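Local structure of fructokinase (Vibrio cholerae serotype O1, 5YGG) at residues 38-43 against 304-309; 30-35 against 103-108; 48-53 against 264-269. The protein transfers a phosphate group from ATP to fructose, as a fructokinase of the PfkB (ribokinase-like) family of carbohydrate kinases. The protein carries 2 engineered substitutions. One frame throughout, in Å; residues are numbered along the deposited sequence.

Contact 1: 38-43 against 304-309. With K (potassium ion), chain E.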
loop_
_atom_site.group_PDB
_atom_site.type_symbol
_atom_site.label_atom_id
_atom_site.label_comp_id
_atom_site.label_asym_id
_atom_site.label_seq_id
_atom_site.Cartn_x
_atom_site.Cartn_y
_atom_site.Cartn_z
ATOM N N HIS A 38 -11.577 6.199 -8.208
ATOM C CA HIS A 38 -11.175 4.819 -8.468
ATOM C C HIS A 38 -9.732 4.680 -8.925
ATOM O O HIS A 38 -9.187 5.563 -9.587
ATOM C CB HIS A 38 -12.057 4.184 -9.544
ATOM C CG HIS A 38 -13.489 4.039 -9.150
ATOM N ND1 HIS A 38 -14.043 2.819 -8.796
ATOM C CD2 HIS A 38 -14.479 4.946 -9.036
ATOM C CE1 HIS A 38 -15.310 2.993 -8.503
ATOM N NE2 HIS A 38 -15.610 4.272 -8.635
ATOM N N TYR A 39 -9.127 3.552 -8.584
ATOM C CA TYR A 39 -7.850 3.144 -9.164
ATOM C C TYR A 39 -8.060 1.892 -9.993
ATOM O O TYR A 39 -8.823 1.012 -9.599
ATOM C CB TYR A 39 -6.813 2.845 -8.086
ATOM C CG TYR A 39 -6.287 4.029 -7.338
ATOM C CD1 TYR A 39 -5.477 4.971 -7.957
ATOM C CD2 TYR A 39 -6.571 4.189 -5.987
ATOM C CE1 TYR A 39 -4.972 6.053 -7.251
ATOM C CE2 TYR A 39 -6.077 5.257 -5.275
ATOM C CZ TYR A 39 -5.275 6.184 -5.903
ATOM O OH TYR A 39 -4.803 7.245 -5.167
ATOM N N LEU A 40 -7.403 1.827 -11.143
ATOM C CA LEU A 40 -7.205 0.567 -11.845
ATOM C C LEU A 40 -6.190 -0.256 -11.085
ATOM O O LEU A 40 -5.155 0.276 -10.695
ATOM C CB LEU A 40 -6.675 0.802 -13.252
ATOM C CG LEU A 40 -7.563 0.694 -14.475
ATOM C CD1 LEU A 40 -6.725 1.014 -15.708
ATOM C CD2 LEU A 40 -8.162 -0.704 -14.576
ATOM N N LYS A 41 -6.460 -1.544 -10.885
ATOM C CA LYS A 41 -5.471 -2.427 -10.263
ATOM C C LYS A 41 -4.632 -3.085 -11.353
ATOM O O LYS A 41 -5.056 -4.076 -11.950
ATOM C CB LYS A 41 -6.174 -3.485 -9.413
ATOM C CG LYS A 41 -5.263 -4.532 -8.771
ATOM C CD LYS A 41 -6.118 -5.718 -8.399
ATOM C CE LYS A 41 -5.395 -6.726 -7.548
ATOM N NZ LYS A 41 -6.347 -7.801 -7.138
ATOM N N CYS A 42 -3.449 -2.533 -11.613
ATOM C CA CYS A 42 -2.623 -2.957 -12.735
ATOM C C CYS A 42 -1.390 -3.711 -12.305
ATOM O O CYS A 42 -0.652 -3.254 -11.435
ATOM C CB CYS A 42 -2.183 -1.743 -13.562
ATOM S SG CYS A 42 -3.555 -0.844 -14.320
ATOM N N PRO A 43 -1.138 -4.862 -12.939
ATOM C CA PRO A 43 0.133 -5.532 -12.662
ATOM C C PRO A 43 1.321 -4.717 -13.197
ATOM O O PRO A 43 1.229 -4.077 -14.248
ATOM C CB PRO A 43 -0.007 -6.872 -13.395
ATOM C CG PRO A 43 -0.941 -6.566 -14.538
ATOM C CD PRO A 43 -1.861 -5.465 -14.078
ATOM N N THR A 304 -0.164 2.964 -25.328
ATOM C CA THR A 304 -1.500 3.121 -25.888
ATOM C C THR A 304 -2.631 2.723 -24.935
ATOM O O THR A 304 -3.789 3.044 -25.190
ATOM C CB THR A 304 -1.650 2.320 -27.192
ATOM O OG1 THR A 304 -1.281 0.955 -26.960
ATOM C CG2 THR A 304 -0.735 2.889 -28.266
ATOM N N GLN A 305 -2.307 2.015 -23.856
ATOM C CA GLN A 305 -3.307 1.656 -22.849
ATOM C C GLN A 305 -2.772 1.896 -21.446
ATOM O O GLN A 305 -1.559 1.890 -21.238
ATOM C CB GLN A 305 -3.726 0.189 -22.982
ATOM C CG GLN A 305 -4.389 -0.141 -24.309
ATOM C CD GLN A 305 -4.876 -1.579 -24.382
ATOM O OE1 GLN A 305 -4.361 -2.380 -25.158
ATOM N NE2 GLN A 305 -5.880 -1.901 -23.588
ATOM N N LYS A 306 -3.677 2.075 -20.487
ATOM C CA LYS A 306 -3.287 2.229 -19.085
ATOM C C LYS A 306 -2.776 0.914 -18.518
ATOM O O LYS A 306 -3.341 -0.158 -18.784
ATOM C CB LYS A 306 -4.462 2.747 -18.237
ATOM C CG LYS A 306 -4.801 4.226 -18.418
ATOM C CD LYS A 306 -5.829 4.659 -17.363
ATOM C CE LYS A 306 -6.096 6.156 -17.378
ATOM N NZ LYS A 306 -7.206 6.505 -16.425
ATOM N N GLY A 307 -1.709 1.014 -17.730
ATOM C CA GLY A 307 -1.049 -0.149 -17.169
ATOM C C GLY A 307 0.252 -0.405 -17.892
ATOM O O GLY A 307 0.328 -0.273 -19.113
ATOM N N ALA A 308 1.285 -0.782 -17.151
ATOM C CA ALA A 308 2.571 -1.088 -17.772
ATOM C C ALA A 308 2.502 -2.278 -18.735
ATOM O O ALA A 308 3.201 -2.292 -19.746
ATOM C CB ALA A 308 3.618 -1.363 -16.698
ATOM N N MET A 309 1.678 -3.278 -18.417
ATOM C CA MET A 309 1.683 -4.525 -19.190
ATOM C C MET A 309 0.608 -4.599 -20.263
ATOM O O MET A 309 0.682 -5.425 -21.177
ATOM C CB MET A 309 1.515 -5.720 -18.257
ATOM C CG MET A 309 2.687 -5.938 -17.327
ATOM S SD MET A 309 2.339 -7.347 -16.268
ATOM C CE MET A 309 3.813 -7.402 -15.206
HETATM K K K E . 0.978 2.017 -20.429
HETATM O O HOH W 1 -0.313 -3.436 -16.395
HETATM O O HOH W 2 1.125 -1.222 -14.356
#
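Leu40, Cys42 and Pro43 of strand 38-44, the outermost of its sheet within this chain, meet Lys306, Gly307 and Met309 of a loop running in nearly the same direction, yet no direct hydrogen bond joins the two backbones. Apolar contacts come first. Met309 reaches out with an extended chain beyond CG, and its sulfur SD lies 3.7 Å from CB of Pro43, the flexible thioether resting obliquely on the rigid pyrrolidine ring. Further along, Leu40 CD1 touches the methylene part of Lys306, 3.8 Å from its CB. The long lysine serves two purposes, because its aliphatic stem packs here while its ammonium group is held by the carbonyl of Pro33 and the carboxylate of Asp34.

Between these ends Cys42 turns SG beside its own backbone N (chi1 -63°), which lays the sulfur 3.9 Å from CA of Gly307. The small thiol and the absent side chain let the chains approach closely, and the positive phi of Gly307 (105°) suits glycine.

Water supplies the polar link. Two molecules both donate to Pro43 O; one accepts from Met309 N at 2.8 Å, the other from Ala308 N at the same length, so this carbonyl is gripped twice.

Two carbonyls of the loop bind a metal: Gln305 O and Gly307 O each lie 2.7 Å from the potassium ion, which Asp260, Thr262 and Ala302 also bind. The second subunit extends the strand's sheet through antiparallel pairing at residues 38-40. The arrangement sets the dimeric beta-clasp of ribokinase-like enzymes against a monovalent-cation site close to the sugar pocket.

Contact 2: 30-35 against 103-108. Engineered in segment 103-108: Cys108 (natural residue His). With FRU (beta-D-fructofuranose), chain C.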
loop_
_atom_site.group_PDB
_atom_site.type_symbol
_atom_site.label_atom_id
_atom_site.label_comp_id
_atom_site.label_asym_id
_atom_site.label_seq_id
_atom_site.Cartn_x
_atom_site.Cartn_y
_atom_site.Cartn_z
ATOM N N ASP A 30 0.481 -1.593 -9.448
ATOM C CA ASP A 30 0.392 -0.167 -9.759
ATOM C C ASP A 30 -1.044 0.297 -9.653
ATOM O O ASP A 30 -1.893 -0.205 -10.386
ATOM C CB ASP A 30 0.881 0.132 -11.188
ATOM C CG ASP A 30 2.377 0.011 -11.350
ATOM O OD1 ASP A 30 3.122 0.254 -10.376
ATOM O OD2 ASP A 30 2.821 -0.301 -12.474
ATOM N N LEU A 31 -1.321 1.249 -8.763
ATOM C CA LEU A 31 -2.667 1.796 -8.642
ATOM C C LEU A 31 -2.749 3.024 -9.529
ATOM O O LEU A 31 -2.121 4.039 -9.250
ATOM C CB LEU A 31 -2.996 2.145 -7.190
ATOM C CG LEU A 31 -2.964 0.915 -6.270
ATOM C CD1 LEU A 31 -3.079 1.317 -4.810
ATOM C CD2 LEU A 31 -4.093 -0.040 -6.655
ATOM N N ILE A 32 -3.497 2.916 -10.623
ATOM C CA ILE A 32 -3.538 3.983 -11.614
ATOM C C ILE A 32 -4.918 4.618 -11.640
ATOM O O ILE A 32 -5.917 3.920 -11.832
ATOM C CB ILE A 32 -3.159 3.445 -13.028
ATOM C CG1 ILE A 32 -1.817 2.701 -12.961
ATOM C CG2 ILE A 32 -3.114 4.570 -14.030
ATOM C CD1 ILE A 32 -1.311 2.208 -14.319
ATOM N N PRO A 33 -4.990 5.945 -11.419
ATOM C CA PRO A 33 -6.268 6.658 -11.428
ATOM C C PRO A 33 -7.069 6.344 -12.687
ATOM O O PRO A 33 -6.517 6.407 -13.784
ATOM C CB PRO A 33 -5.841 8.132 -11.393
ATOM C CG PRO A 33 -4.546 8.112 -10.645
ATOM C CD PRO A 33 -3.861 6.855 -11.143
ATOM N N ASP A 34 -8.332 5.967 -12.524
ATOM C CA ASP A 34 -9.193 5.681 -13.661
ATOM C C ASP A 34 -10.645 5.919 -13.281
ATOM O O ASP A 34 -11.311 5.030 -12.754
ATOM C CB ASP A 34 -8.993 4.247 -14.156
ATOM C CG ASP A 34 -9.616 4.011 -15.517
ATOM O OD1 ASP A 34 -9.346 4.803 -16.444
ATOM O OD2 ASP A 34 -10.372 3.035 -15.668
ATOM N N GLY A 35 -11.121 7.130 -13.560
ATOM C CA GLY A 35 -12.455 7.564 -13.174
ATOM C C GLY A 35 -12.388 8.241 -11.815
ATOM O O GLY A 35 -13.410 8.563 -11.197
ATOM N N VAL A 103 0.200 5.735 -8.952
ATOM C CA VAL A 103 0.693 6.436 -10.133
ATOM C C VAL A 103 0.036 7.810 -10.290
ATOM O O VAL A 103 -1.159 7.965 -10.050
ATOM C CB VAL A 103 0.470 5.587 -11.405
ATOM C CG1 VAL A 103 0.917 6.341 -12.659
ATOM C CG2 VAL A 103 1.227 4.262 -11.293
ATOM N N ASP A 104 0.840 8.806 -10.658
ATOM C CA ASP A 104 0.349 10.148 -10.974
ATOM C C ASP A 104 0.361 10.306 -12.488
ATOM O O ASP A 104 1.424 10.294 -13.105
ATOM C CB ASP A 104 1.222 11.215 -10.308
ATOM C CG ASP A 104 0.690 12.627 -10.497
ATOM O OD1 ASP A 104 -0.193 12.840 -11.353
ATOM O OD2 ASP A 104 1.173 13.535 -9.785
ATOM N N LEU A 105 -0.816 10.455 -13.088
ATOM C CA LEU A 105 -0.906 10.458 -14.547
ATOM C C LEU A 105 -0.421 11.778 -15.151
ATOM O O LEU A 105 -0.221 11.878 -16.361
ATOM C CB LEU A 105 -2.337 10.148 -14.988
ATOM C CG LEU A 105 -2.695 8.673 -14.747
ATOM C CD1 LEU A 105 -4.189 8.423 -14.893
ATOM C CD2 LEU A 105 -1.895 7.745 -15.666
ATOM N N ASP A 106 -0.198 12.775 -14.299
ATOM C CA ASP A 106 0.335 14.058 -14.749
ATOM C C ASP A 106 1.846 13.997 -14.956
ATOM O O ASP A 106 2.445 14.939 -15.482
ATOM C CB ASP A 106 0.000 15.164 -13.749
ATOM C CG ASP A 106 -1.484 15.468 -13.689
ATOM O OD1 ASP A 106 -2.198 15.161 -14.671
ATOM O OD2 ASP A 106 -1.934 16.020 -12.661
ATOM N N GLU A 107 2.464 12.893 -14.536
ATOM C CA GLU A 107 3.909 12.743 -14.648
ATOM C C GLU A 107 4.308 11.495 -15.423
ATOM O O GLU A 107 3.489 10.609 -15.676
ATOM C CB GLU A 107 4.552 12.691 -13.260
ATOM C CG GLU A 107 4.225 13.874 -12.375
ATOM C CD GLU A 107 4.912 15.151 -12.824
ATOM O OE1 GLU A 107 4.483 16.235 -12.375
ATOM O OE2 GLU A 107 5.880 15.074 -13.612
ATOM N N CYS A 108 5.582 11.435 -15.792
ATOM C CA CYS A 108 6.157 10.241 -16.399
ATOM C C CYS A 108 7.479 9.898 -15.732
ATOM O O CYS A 108 8.206 10.781 -15.279
ATOM C CB CYS A 108 6.368 10.431 -17.898
ATOM S SG CYS A 108 4.840 10.425 -18.851
HETATM C C1 FRU C . 8.849 0.156 -10.073
HETATM C C2 FRU C . 7.975 0.907 -11.109
HETATM C C3 FRU C . 6.594 0.262 -11.296
HETATM C C4 FRU C . 6.283 0.445 -12.591
HETATM C C5 FRU C . 7.726 0.337 -13.339
HETATM C C6 FRU C . 7.783 1.130 -14.619
HETATM O O1 FRU C . 9.357 -1.079 -10.569
HETATM O O2 FRU C . 7.873 2.150 -10.772
HETATM O O3 FRU C . 5.654 0.978 -10.402
HETATM O O4 FRU C . 5.401 -0.568 -13.138
HETATM O O5 FRU C . 8.635 0.803 -12.522
HETATM O O6 FRU C . 9.135 1.082 -15.075
#
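Val103 N donates to Leu31 O (2.9 Å, N-H...O angle 164°), a bond between two parallel strands that comes just before both chains leave the sheet. The next step of the pattern falls on Pro33, which has no N-H to give; its ring carbon CD instead approaches Val103 O to 3.1 Å. Proline thus suits a strand end, where hydrogen bonding of this kind stops.

Branched and aliphatic side chains fill the remaining contact. Val103 and Ile32 run alongside with their branches directed alike, and CG2 of Val103 is 3.8 Å from CG1 of Ile32. The two branches of Ile32 divide the work: CG1 sits beside its backbone N (chi1 -53°) and meets the valine, while CG2 packs 3.8 Å from CD2 of Leu105, whose side chain lies nearly perpendicular to that of the isoleucine. Leu105 and Pro33 pass each other running opposite ways, with the leucine CD1 3.9 Å from the proline CB.

Leu105 is presented by a type I turn from Asp104 to Glu107. Here Asp104 OD1 accepts from Asp106 N at 2.9 Å, from above the carboxylate plane, forming an Asx turn. At the other end Asp30 grips fructose with both carboxylate oxygens: O3 donates to OD1 at 2.6 Å and O4 to OD2. A neighbouring pair of hydroxyls suits a forked acceptor.

Engineered Cys108 forms a disulfide with engineered Cys261. In the small sheet, strand 28-33 lies between antiparallel strand 38-44 and parallel strand 99-103, and Leu31 packs on Leu31 of the second subunit.

Contact 3: 48-53 against 264-269. With FRU (beta-D-fructofuranose), chain C; ADP (adenosine-5'-diphosphate), chain B.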
loop_
_atom_site.group_PDB
_atom_site.type_symbol
_atom_site.label_atom_id
_atom_site.label_comp_id
_atom_site.label_asym_id
_atom_site.label_seq_id
_atom_site.Cartn_x
_atom_site.Cartn_y
_atom_site.Cartn_z
ATOM N N ALA A 48 9.156 -7.348 -13.862
ATOM C CA ALA A 48 7.980 -8.122 -14.240
ATOM C C ALA A 48 7.445 -7.654 -15.599
ATOM O O ALA A 48 7.043 -8.476 -16.426
ATOM C CB ALA A 48 6.898 -8.023 -13.159
ATOM N N ASN A 49 7.481 -6.343 -15.839
ATOM C CA ASN A 49 7.063 -5.790 -17.130
ATOM C C ASN A 49 7.938 -6.340 -18.259
ATOM O O ASN A 49 7.430 -6.775 -19.292
ATOM C CB ASN A 49 7.140 -4.257 -17.132
ATOM C CG ASN A 49 6.255 -3.616 -16.081
ATOM O OD1 ASN A 49 6.530 -2.501 -15.611
ATOM N ND2 ASN A 49 5.183 -4.294 -15.721
ATOM N N VAL A 50 9.255 -6.339 -18.049
ATOM C CA VAL A 50 10.159 -6.824 -19.086
ATOM C C VAL A 50 9.903 -8.304 -19.351
ATOM O O VAL A 50 9.906 -8.748 -20.499
ATOM C CB VAL A 50 11.638 -6.616 -18.703
ATOM C CG1 VAL A 50 12.558 -7.139 -19.816
ATOM C CG2 VAL A 50 11.914 -5.133 -18.427
ATOM N N ALA A 51 9.665 -9.063 -18.281
ATOM C CA ALA A 51 9.410 -10.496 -18.420
ATOM C C ALA A 51 8.178 -10.743 -19.282
ATOM O O ALA A 51 8.197 -11.578 -20.195
ATOM C CB ALA A 51 9.230 -11.146 -17.058
ATOM N N VAL A 52 7.117 -9.997 -19.007
ATOM C CA VAL A 52 5.887 -10.154 -19.766
ATOM C C VAL A 52 6.095 -9.675 -21.203
ATOM O O VAL A 52 5.593 -10.300 -22.132
ATOM C CB VAL A 52 4.715 -9.400 -19.113
ATOM C CG1 VAL A 52 3.511 -9.380 -20.038
ATOM C CG2 VAL A 52 4.341 -10.050 -17.776
ATOM N N ALA A 53 6.852 -8.594 -21.395
ATOM C CA ALA A 53 7.116 -8.080 -22.746
ATOM C C ALA A 53 7.841 -9.136 -23.606
ATOM O O ALA A 53 7.502 -9.340 -24.779
ATOM C CB ALA A 53 7.947 -6.781 -22.678
ATOM N N ALA A 264 6.614 2.297 -20.613
ATOM C CA ALA A 264 7.218 2.465 -21.945
ATOM C C ALA A 264 8.678 1.984 -22.003
ATOM O O ALA A 264 9.082 1.273 -22.926
ATOM C CB ALA A 264 7.129 3.942 -22.401
ATOM N N GLY A 265 9.472 2.373 -21.012
ATOM C CA GLY A 265 10.877 2.016 -20.985
ATOM C C GLY A 265 11.108 0.526 -20.817
ATOM O O GLY A 265 12.058 -0.026 -21.372
ATOM N N ASP A 266 10.250 -0.130 -20.043
ATOM C CA ASP A 266 10.382 -1.571 -19.827
ATOM C C ASP A 266 9.970 -2.333 -21.078
ATOM O O ASP A 266 10.527 -3.383 -21.397
ATOM C CB ASP A 266 9.534 -2.025 -18.640
ATOM C CG ASP A 266 9.920 -1.333 -17.343
ATOM O OD1 ASP A 266 11.108 -0.971 -17.186
ATOM O OD2 ASP A 266 9.036 -1.158 -16.478
ATOM N N ALA A 267 8.976 -1.800 -21.775
ATOM C CA ALA A 267 8.549 -2.388 -23.036
ATOM C C ALA A 267 9.680 -2.329 -24.040
ATOM O O ALA A 267 9.898 -3.265 -24.805
ATOM C CB ALA A 267 7.341 -1.669 -23.574
ATOM N N PHE A 268 10.363 -1.189 -24.049
ATOM C CA PHE A 268 11.543 -0.971 -24.878
ATOM C C PHE A 268 12.580 -2.045 -24.573
ATOM O O PHE A 268 13.056 -2.726 -25.480
ATOM C CB PHE A 268 12.105 0.437 -24.635
ATOM C CG PHE A 268 13.337 0.757 -25.440
ATOM C CD1 PHE A 268 14.593 0.360 -25.004
ATOM C CD2 PHE A 268 13.247 1.489 -26.622
ATOM C CE1 PHE A 268 15.727 0.656 -25.742
ATOM C CE2 PHE A 268 14.375 1.788 -27.353
ATOM C CZ PHE A 268 15.619 1.366 -26.915
ATOM N N VAL A 269 12.919 -2.219 -23.294
ATOM C CA VAL A 269 13.907 -3.232 -22.907
ATOM C C VAL A 269 13.443 -4.646 -23.276
ATOM O O VAL A 269 14.247 -5.481 -23.711
ATOM C CB VAL A 269 14.203 -3.160 -21.396
ATOM C CG1 VAL A 269 15.105 -4.310 -20.949
ATOM C CG2 VAL A 269 14.816 -1.810 -21.042
HETATM C C1 FRU C . 8.849 0.156 -10.073
HETATM C C2 FRU C . 7.975 0.907 -11.109
HETATM C C3 FRU C . 6.594 0.262 -11.296
HETATM C C4 FRU C . 6.283 0.445 -12.591
HETATM C C5 FRU C . 7.726 0.337 -13.339
HETATM C C6 FRU C . 7.783 1.130 -14.619
HETATM O O1 FRU C . 9.357 -1.079 -10.569
HETATM O O2 FRU C . 7.873 2.150 -10.772
HETATM O O3 FRU C . 5.654 0.978 -10.402
HETATM O O4 FRU C . 5.401 -0.568 -13.138
HETATM O O5 FRU C . 8.635 0.803 -12.522
HETATM O O6 FRU C . 9.135 1.082 -15.075
HETATM P PB ADP B . 12.132 5.982 -20.219
HETATM O O1B ADP B . 12.551 7.367 -19.696
HETATM O O2B ADP B . 11.596 5.187 -19.099
HETATM O O3B ADP B . 13.348 5.248 -20.815
HETATM P PA ADP B . 11.210 7.068 -22.741
HETATM O O1A ADP B . 10.377 8.369 -22.612
HETATM O O2A ADP B . 12.661 7.439 -22.944
HETATM O O3A ADP B . 11.026 6.136 -21.382
HETATM O "O5'" ADP B . 10.698 6.243 -23.980
HETATM C "C5'" ADP B . 10.831 4.837 -23.963
HETATM C "C4'" ADP B . 10.816 4.346 -25.234
HETATM O "O4'" ADP B . 9.376 4.151 -25.700
HETATM C "C3'" ADP B . 11.439 5.363 -26.261
HETATM O "O3'" ADP B . 12.841 5.023 -26.573
HETATM C "C2'" ADP B . 10.729 5.240 -27.313
HETATM O "O2'" ADP B . 11.272 4.158 -28.150
HETATM C "C1'" ADP B . 9.221 4.865 -26.786
HETATM N N9 ADP B . 8.483 6.038 -26.530
HETATM C C8 ADP B . 8.233 6.806 -25.443
HETATM N N7 ADP B . 7.441 7.833 -25.832
HETATM C C5 ADP B . 7.197 7.699 -27.167
HETATM C C6 ADP B . 6.456 8.459 -28.053
HETATM N N6 ADP B . 5.711 9.572 -28.007
HETATM N N1 ADP B . 6.377 8.094 -29.362
HETATM C C2 ADP B . 7.033 6.974 -29.798
HETATM N N3 ADP B . 7.765 6.219 -28.939
HETATM C C4 ADP B . 7.842 6.589 -27.609
#
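Asn49 and Asp266 both set CG beside their own backbone N (chi1 close to -60° in both), and these torsions carry the amide and the carboxylate from facing helices to the same place, beside the bound fructose. The two side chains cross obliquely, their flat ends turned 37° against each other and their CB atoms 3.6 Å apart. Asp266 OD2 accepts from fructose O6 at 2.6 Å, the hydroxyl that becomes phosphorylated when fructose 6-phosphate is made. Its other oxygen, OD1, accepts from the amide of Asn174, so the carboxylate is held at both oxygens and its rotation is restrained.

Deeper in the interface aliphatic groups take over. CG2 of Val50 rests against the carbonyl oxygen of Asp266, 3.7 Å from that O, and its other methyl, CG1, lies 4.0 Å from CG1 of Val269. The methyl of Ala53 comes 4.4 Å from CA of Ala267. Valines and alanines suit segments 48-53 and 264-269, whose axes come within 8.1 Å.

On the far side the second helix meets the nucleotide. Gly265 CA lies 3.8 Å from the phosphate oxygen O2B of ADP; the lack of a side chain leaves room for the phosphate. Ala264 CB is beside the ribose, and CD2 of Phe268 is 3.6 Å from its O3'.

The axes of the short segments are 46° apart. His140 of strand 138-142, in the large central sheet, touches both valines, while Ala267 and Phe268 pack against helix 285-302. Asn49 also leans on Ala308 and Met309 from the loop between helices 285-302 and 315-322.

Overall arrangement
Contacts 1 and 2 lie close together, with centres about 8 Å apart, on adjoining strands 28-33 and 38-44 of the four-stranded sheet. Leu40 N to Ile32 O is a probable backbone hydrogen bond between them, and both reach the second subunit. Contact 3 is deeper in the chain, about 14 Å from contact 1 and 18 Å from contact 2, centre to centre. Strand 38-44 leads directly to helix 46-56, and contact 3 is nested within the loop closed by contact 1; contact 2 alternates with both along the sequence. Fructose is bound from the small sheet by contact 2 and from the helices by contact 3, while the potassium site lies nearby at contact 1.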